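Local coordinates for protein putative ABC type-2 transporter (Thermotoga maritima MSB8, PDB 3CNI) that is a domain of a putative ABC-2 family membrane transporter, binds calcium, and probably serves transport across the cell membrane, at residues A[79-84]-A[130-135]. Sequence-based numbering, arbitrary orientation.
Sequences EIVWYL and VQHTYL
From Ile80 N to Val130 O at one end to Leu84 N to Tyr134 O at the other, five backbone hydrogen bonds join residues 79-84 and 130-135 as neighbouring parallel strands, their axes 4.6 Å apart, within the mixed sheet of this domain. Even-numbered Ile80, Trp82 and Leu84 bond through both N and O, or N alone at the last, to Val130, His132 and Tyr134, the usual parallel ladder. Side chains alternate between the two faces. On the face of Glu79, Val81 and Tyr83, His132 NE2 donates to Glu79 OE1 at 2.9 Å; the carboxylate oxygen lies near the imidazole plane but is itself approached from above its own plane, 40° out. Second partners hold both groups: Arg77 pairs with the other Glu79 oxygen, and Asn142 N with His132 ND1. Farther along, Tyr83 and Tyr134 point the same way in an offset stack, centroids 4.6 Å apart, flanked by helix 44-54, whose Glu48 bonds Tyr83 OH. Val81 CG1, anti to its own N (chi1 -169°), reaches the Tyr134 edge at CE2, 3.7 Å away. On the reverse face, Ile80 CG2 lies over one face of the Trp82 indole, toward its rim, and Pro145 also touches Trp82. Trp82 NE1 donates to Gln131 OE1 at 2.9 Å, on a lone pair in the carbonyl plane, with the oxygen tilted somewhat from the indole plane (N-H...O 148°). A phenylalanine in place of Trp82 would probably leave the Gln131 amide without its indole donor and able to turn. Calcium-binding Ser99 lies near Trp82, and Glu146, another calcium ligand, near Gln131. Leu84 CD1 meets Thr133 CG2 at 3.6 Å.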
loop_
_atom_site.group_PDB
_atom_site.type_symbol
_atom_site.label_atom_id
_atom_site.label_comp_id
_atom_site.label_asym_id
_atom_site.label_seq_id
_atom_site.Cartn_x
_atom_site.Cartn_y
_atom_site.Cartn_z
ATOM N N GLU A 79 0.221 -7.437 12.365
ATOM C CA GLU A 79 1.353 -8.216 11.844
ATOM C C GLU A 79 0.942 -9.102 10.704
ATOM O O GLU A 79 -0.182 -9.632 10.629
ATOM C CB GLU A 79 2.026 -9.031 12.933
ATOM C CG GLU A 79 1.927 -8.442 14.348
ATOM C CD GLU A 79 3.141 -8.682 15.222
ATOM O OE1 GLU A 79 3.936 -9.624 14.931
ATOM O OE2 GLU A 79 3.297 -7.913 16.231
ATOM N N ILE A 80 1.879 -9.199 9.769
ATOM C CA ILE A 80 1.797 -10.126 8.627
ATOM C C ILE A 80 2.986 -11.022 8.705
ATOM O O ILE A 80 4.102 -10.539 8.800
ATOM C CB ILE A 80 1.784 -9.413 7.222
ATOM C CG1 ILE A 80 0.875 -8.160 7.271
ATOM C CG2 ILE A 80 1.371 -10.390 6.132
ATOM C CD1 ILE A 80 1.151 -7.054 6.227
ATOM N N VAL A 81 2.727 -12.330 8.736
ATOM C CA VAL A 81 3.766 -13.356 8.576
ATOM C C VAL A 81 3.631 -13.925 7.177
ATOM O O VAL A 81 2.583 -14.450 6.795
ATOM C CB VAL A 81 3.639 -14.504 9.620
ATOM C CG1 VAL A 81 4.868 -15.393 9.608
ATOM C CG2 VAL A 81 3.385 -13.912 11.020
ATOM N N TRP A 82 4.690 -13.779 6.407
ATOM C CA TRP A 82 4.688 -14.217 5.027
ATOM C C TRP A 82 5.388 -15.516 4.869
ATOM O O TRP A 82 6.368 -15.750 5.513
ATOM C CB TRP A 82 5.392 -13.200 4.122
ATOM C CG TRP A 82 4.808 -11.816 4.093
ATOM C CD1 TRP A 82 5.190 -10.738 4.868
ATOM C CD2 TRP A 82 3.828 -11.328 3.180
ATOM N NE1 TRP A 82 4.486 -9.643 4.499
ATOM C CE2 TRP A 82 3.641 -9.970 3.464
ATOM C CE3 TRP A 82 3.110 -11.903 2.129
ATOM C CZ2 TRP A 82 2.740 -9.170 2.743
ATOM C CZ3 TRP A 82 2.206 -11.112 1.441
ATOM C CH2 TRP A 82 2.055 -9.761 1.731
ATOM N N TYR A 83 4.853 -16.360 4.002
ATOM C CA TYR A 83 5.416 -17.690 3.732
ATOM C C TYR A 83 5.797 -17.764 2.265
ATOM O O TYR A 83 4.982 -18.137 1.381
ATOM C CB TYR A 83 4.439 -18.809 4.071
ATOM C CG TYR A 83 4.221 -18.922 5.560
ATOM C CD1 TYR A 83 4.794 -19.963 6.288
ATOM C CD2 TYR A 83 3.486 -17.953 6.251
ATOM C CE1 TYR A 83 4.635 -20.046 7.637
ATOM C CE2 TYR A 83 3.313 -18.047 7.611
ATOM C CZ TYR A 83 3.899 -19.089 8.293
ATOM O OH TYR A 83 3.769 -19.210 9.645
ATOM N N LEU A 84 7.055 -17.406 2.035
ATOM C CA LEU A 84 7.625 -17.464 0.714
ATOM C C LEU A 84 8.302 -18.807 0.495
ATOM O O LEU A 84 9.104 -19.277 1.308
ATOM C CB LEU A 84 8.619 -16.326 0.483
ATOM C CG LEU A 84 8.112 -14.920 0.773
ATOM C CD1 LEU A 84 9.284 -13.947 0.386
ATOM C CD2 LEU A 84 6.785 -14.624 0.065
ATOM N N VAL A 130 3.669 -4.490 11.118
ATOM C CA VAL A 130 4.884 -5.289 11.364
ATOM C C VAL A 130 4.877 -6.541 10.474
ATOM O O VAL A 130 3.895 -7.290 10.439
ATOM C CB VAL A 130 4.993 -5.712 12.844
ATOM C CG1 VAL A 130 6.241 -6.541 13.075
ATOM C CG2 VAL A 130 4.974 -4.464 13.770
ATOM N N GLN A 131 5.985 -6.773 9.761
ATOM C CA GLN A 131 6.032 -7.883 8.802
ATOM C C GLN A 131 7.147 -8.814 9.117
ATOM O O GLN A 131 8.203 -8.419 9.569
ATOM C CB GLN A 131 6.162 -7.361 7.381
ATOM C CG GLN A 131 5.215 -6.264 7.022
ATOM C CD GLN A 131 5.210 -5.959 5.534
ATOM O OE1 GLN A 131 5.072 -6.833 4.714
ATOM N NE2 GLN A 131 5.360 -4.708 5.192
ATOM N N HIS A 132 6.853 -10.097 8.961
ATOM C CA HIS A 132 7.824 -11.236 9.130
ATOM C C HIS A 132 7.784 -12.096 7.928
ATOM O O HIS A 132 6.700 -12.329 7.366
ATOM C CB HIS A 132 7.493 -12.109 10.352
ATOM C CG HIS A 132 7.142 -11.321 11.566
ATOM N ND1 HIS A 132 8.091 -10.714 12.347
ATOM C CD2 HIS A 132 5.946 -10.949 12.076
ATOM C CE1 HIS A 132 7.499 -10.034 13.311
ATOM N NE2 HIS A 132 6.197 -10.169 13.174
ATOM N N THR A 133 8.962 -12.577 7.534
ATOM C CA THR A 133 9.118 -13.366 6.319
ATOM C C THR A 133 9.852 -14.677 6.471
ATOM O O THR A 133 11.033 -14.748 6.861
ATOM C CB THR A 133 9.851 -12.559 5.246
ATOM O OG1 THR A 133 9.155 -11.325 5.056
ATOM C CG2 THR A 133 9.904 -13.316 3.916
ATOM N N TYR A 134 9.106 -15.712 6.110
ATOM C CA TYR A 134 9.644 -17.037 5.821
ATOM C C TYR A 134 10.044 -17.129 4.369
ATOM O O TYR A 134 9.238 -16.975 3.446
ATOM C CB TYR A 134 8.632 -18.154 6.098
ATOM C CG TYR A 134 8.446 -18.504 7.542
ATOM C CD1 TYR A 134 9.325 -19.342 8.202
ATOM C CD2 TYR A 134 7.379 -18.013 8.239
ATOM C CE1 TYR A 134 9.133 -19.675 9.531
ATOM C CE2 TYR A 134 7.175 -18.328 9.554
ATOM C CZ TYR A 134 8.040 -19.148 10.198
ATOM O OH TYR A 134 7.786 -19.432 11.519
ATOM N N LEU A 135 11.314 -17.409 4.196
ATOM C CA LEU A 135 11.859 -17.779 2.899
ATOM C C LEU A 135 12.512 -19.143 3.052
ATOM O O LEU A 135 13.448 -19.340 3.845
ATOM C CB LEU A 135 12.878 -16.740 2.433
ATOM C CG LEU A 135 13.695 -17.058 1.179
ATOM C CD1 LEU A 135 12.806 -17.511 0.047
ATOM C CD2 LEU A 135 14.488 -15.816 0.781
#